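PDB 4OM9: serine protease pet, which is a secreted autotransporter enterotoxin of enteroaggregative Escherichia coli, a serine protease that probably cleaves the host cytoskeletal protein alpha-fodrin. Local coordinates for residues Thr451-Asn456 / Asn476-Val481. Residues are numbered along the deposited sequence; the frame is centred on the assembly and turned at random.
Sequences TITNSN and NVDGNV
Two successive rungs of the parallel beta-helix meet here, through strands 451-453 and 476-477 and the turns that follow them. T451 pairs with N476 and I452 with V477. The backbone ladder runs from I452 N to N476 O (3.0 Å) and from D478 N to I452 O. I452 and V477 point into the helix interior, where both touch L463 of strand 461-465. T451 and N476 lie on the other face. There N476 ND2 gives a nearly straight bond to T451 OG1 (3.1 Å, 171°), which lies in the N476 amide plane. The same ND2 also bonds S448 O, and N476 OD1 accepts from D501 N, so the amide is held at both ends. Two residues on, T453 OG1 donates to D478 OD1 (2.8 Å), meeting it nearly along the C-O axis. The D478 carboxylate reaches it because CG sits between the backbone N and the carbonyl carbon (chi1 69°).

At the turn, the side chains of N454 and N480 lie side by side and point the same way, with amide planes 14° apart. N454 OD1 accepts from N456 N, closing an Asx turn, and N480 N bonds N454 O. N454 ND2 donates to N480 O (2.7 Å) and also to K459 O. N480 ND2 reaches across to N456 O at 2.8 Å, in that carbonyl's plane.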
ATOM      1  N   THR A 451      -2.657   2.074 -13.435  1.00 28.72           N
ATOM      2  CA  THR A 451      -1.931   0.822 -13.451  1.00 30.54           C
ATOM      3  C   THR A 451      -1.305   0.597 -14.829  1.00 31.79           C
ATOM      4  O   THR A 451      -1.921   0.858 -15.880  1.00 31.60           O
ATOM      5  CB  THR A 451      -2.834  -0.364 -13.100  1.00 32.25           C
ATOM      6  OG1 THR A 451      -3.549  -0.076 -11.891  1.00 34.00           O
ATOM      7  CG2 THR A 451      -1.995  -1.641 -12.916  1.00 33.01           C
ATOM      8  N   ILE A 452      -0.057   0.146 -14.812  1.00 25.57           N
ATOM      9  CA  ILE A 452       0.626  -0.281 -16.024  1.00 25.56           C
ATOM     10  C   ILE A 452       0.641  -1.776 -15.969  1.00 28.12           C
ATOM     11  O   ILE A 452       1.072  -2.352 -14.982  1.00 28.97           O
ATOM     12  CB  ILE A 452       2.037   0.298 -16.118  1.00 25.15           C
ATOM     13  CG1 ILE A 452       1.948   1.825 -16.266  1.00 25.06           C
ATOM     14  CG2 ILE A 452       2.819  -0.356 -17.261  1.00 25.47           C
ATOM     15  CD1 ILE A 452       3.283   2.551 -16.239  1.00 24.79           C
ATOM     16  N   THR A 453       0.115  -2.408 -17.003  1.00 28.28           N
ATOM     17  CA  THR A 453      -0.056  -3.853 -16.999  1.00 29.49           C
ATOM     18  C   THR A 453       0.422  -4.489 -18.296  1.00 29.76           C
ATOM     19  O   THR A 453       0.935  -3.815 -19.190  1.00 28.09           O
ATOM     20  CB  THR A 453      -1.533  -4.235 -16.787  1.00 31.23           C
ATOM     21  OG1 THR A 453      -1.612  -5.637 -16.499  1.00 37.07           O
ATOM     22  CG2 THR A 453      -2.372  -3.911 -18.068  1.00 33.58           C
ATOM     23  N   ASN A 454       0.255  -5.798 -18.399  1.00 30.63           N
ATOM     24  CA  ASN A 454       0.450  -6.469 -19.667  1.00 33.85           C
ATOM     25  C   ASN A 454      -0.418  -7.712 -19.755  1.00 38.15           C
ATOM     26  O   ASN A 454      -0.147  -8.711 -19.094  1.00 33.88           O
ATOM     27  CB  ASN A 454       1.907  -6.836 -19.881  1.00 33.31           C
ATOM     28  CG  ASN A 454       2.102  -7.724 -21.094  1.00 40.63           C
ATOM     29  OD1 ASN A 454       1.398  -7.577 -22.088  1.00 41.05           O
ATOM     30  ND2 ASN A 454       3.031  -8.678 -21.007  1.00 36.77           N
ATOM     31  N   SER A 455      -1.460  -7.627 -20.581  1.00 31.63           N
ATOM     32  CA  SER A 455      -2.476  -8.661 -20.687  1.00 32.57           C
ATOM     33  C   SER A 455      -2.024  -9.816 -21.566  1.00 34.70           C
ATOM     34  O   SER A 455      -2.717 -10.821 -21.689  1.00 39.16           O
ATOM     35  CB  SER A 455      -3.785  -8.055 -21.237  1.00 33.70           C
ATOM     36  OG  SER A 455      -3.609  -7.486 -22.534  1.00 30.70           O
ATOM     37  N   ASN A 456      -0.870  -9.663 -22.203  1.00 40.70           N
ATOM     38  CA  ASN A 456      -0.329 -10.729 -23.055  1.00 40.32           C
ATOM     39  C   ASN A 456       0.383 -11.773 -22.198  1.00 44.15           C
ATOM     40  O   ASN A 456       1.435 -11.502 -21.631  1.00 41.97           O
ATOM     41  CB  ASN A 456       0.627 -10.157 -24.104  1.00 38.78           C
ATOM     42  CG  ASN A 456       0.961 -11.154 -25.202  1.00 49.09           C
ATOM     43  OD1 ASN A 456       1.067 -12.361 -24.967  1.00 51.31           O
ATOM     44  ND2 ASN A 456       1.133 -10.646 -26.415  1.00 45.66           N
ATOM     45  N   ASN A 476       0.228   1.784 -10.189  1.00 31.00           N
ATOM     46  CA  ASN A 476       0.510   0.373  -9.943  1.00 30.45           C
ATOM     47  C   ASN A 476       1.165  -0.367 -11.119  1.00 31.95           C
ATOM     48  O   ASN A 476       1.336   0.179 -12.211  1.00 29.87           O
ATOM     49  CB  ASN A 476      -0.767  -0.364  -9.554  1.00 31.33           C
ATOM     50  CG  ASN A 476      -1.603   0.408  -8.567  1.00 33.01           C
ATOM     51  OD1 ASN A 476      -1.188   0.629  -7.431  1.00 34.01           O
ATOM     52  ND2 ASN A 476      -2.800   0.829  -8.998  1.00 30.11           N
ATOM     53  N   VAL A 477       1.547  -1.613 -10.849  1.00 28.24           N
ATOM     54  CA  VAL A 477       2.003  -2.558 -11.845  1.00 28.13           C
ATOM     55  C   VAL A 477       1.374  -3.914 -11.559  1.00 31.47           C
ATOM     56  O   VAL A 477       1.412  -4.406 -10.420  1.00 32.29           O
ATOM     57  CB  VAL A 477       3.559  -2.723 -11.851  1.00 27.19           C
ATOM     58  CG1 VAL A 477       3.978  -3.813 -12.836  1.00 27.18           C
ATOM     59  CG2 VAL A 477       4.245  -1.415 -12.179  1.00 27.39           C
ATOM     60  N   ASP A 478       0.806  -4.539 -12.580  1.00 30.20           N
ATOM     61  CA  ASP A 478       0.467  -5.944 -12.452  1.00 33.90           C
ATOM     62  C   ASP A 478       0.490  -6.583 -13.835  1.00 34.15           C
ATOM     63  O   ASP A 478       0.938  -5.967 -14.797  1.00 34.87           O
ATOM     64  CB  ASP A 478      -0.883  -6.134 -11.741  1.00 32.31           C
ATOM     65  CG  ASP A 478      -2.074  -5.674 -12.572  1.00 32.92           C
ATOM     66  OD1 ASP A 478      -1.930  -5.339 -13.764  1.00 34.35           O
ATOM     67  OD2 ASP A 478      -3.189  -5.672 -12.023  1.00 41.54           O
ATOM     68  N   GLY A 479       0.016  -7.818 -13.928  1.00 42.49           N
ATOM     69  CA  GLY A 479       0.108  -8.558 -15.170  1.00 40.79           C
ATOM     70  C   GLY A 479       1.508  -9.062 -15.489  1.00 41.12           C
ATOM     71  O   GLY A 479       2.382  -9.139 -14.616  1.00 39.96           O
ATOM     72  N   ASN A 480       1.712  -9.386 -16.762  1.00 34.43           N
ATOM     73  CA  ASN A 480       2.917 -10.061 -17.228  1.00 39.71           C
ATOM     74  C   ASN A 480       4.048  -9.081 -17.527  1.00 37.97           C
ATOM     75  O   ASN A 480       4.432  -8.893 -18.680  1.00 34.88           O
ATOM     76  CB  ASN A 480       2.588 -10.898 -18.468  1.00 41.03           C
ATOM     77  CG  ASN A 480       3.738 -11.793 -18.897  1.00 44.25           C
ATOM     78  OD1 ASN A 480       4.625 -12.105 -18.105  1.00 43.68           O
ATOM     79  ND2 ASN A 480       3.728 -12.210 -20.164  1.00 42.84           N
ATOM     80  N   VAL A 481       4.587  -8.480 -16.469  1.00 29.48           N
ATOM     81  CA  VAL A 481       5.548  -7.395 -16.599  1.00 28.90           C
ATOM     82  C   VAL A 481       6.867  -7.703 -15.859  1.00 29.13           C
ATOM     83  O   VAL A 481       6.885  -8.410 -14.851  1.00 29.48           O
ATOM     84  CB  VAL A 481       4.941  -6.077 -16.060  1.00 28.08           C
ATOM     85  CG1 VAL A 481       5.928  -4.935 -16.125  1.00 27.61           C
ATOM     86  CG2 VAL A 481       3.629  -5.711 -16.811  1.00 27.86           C
TER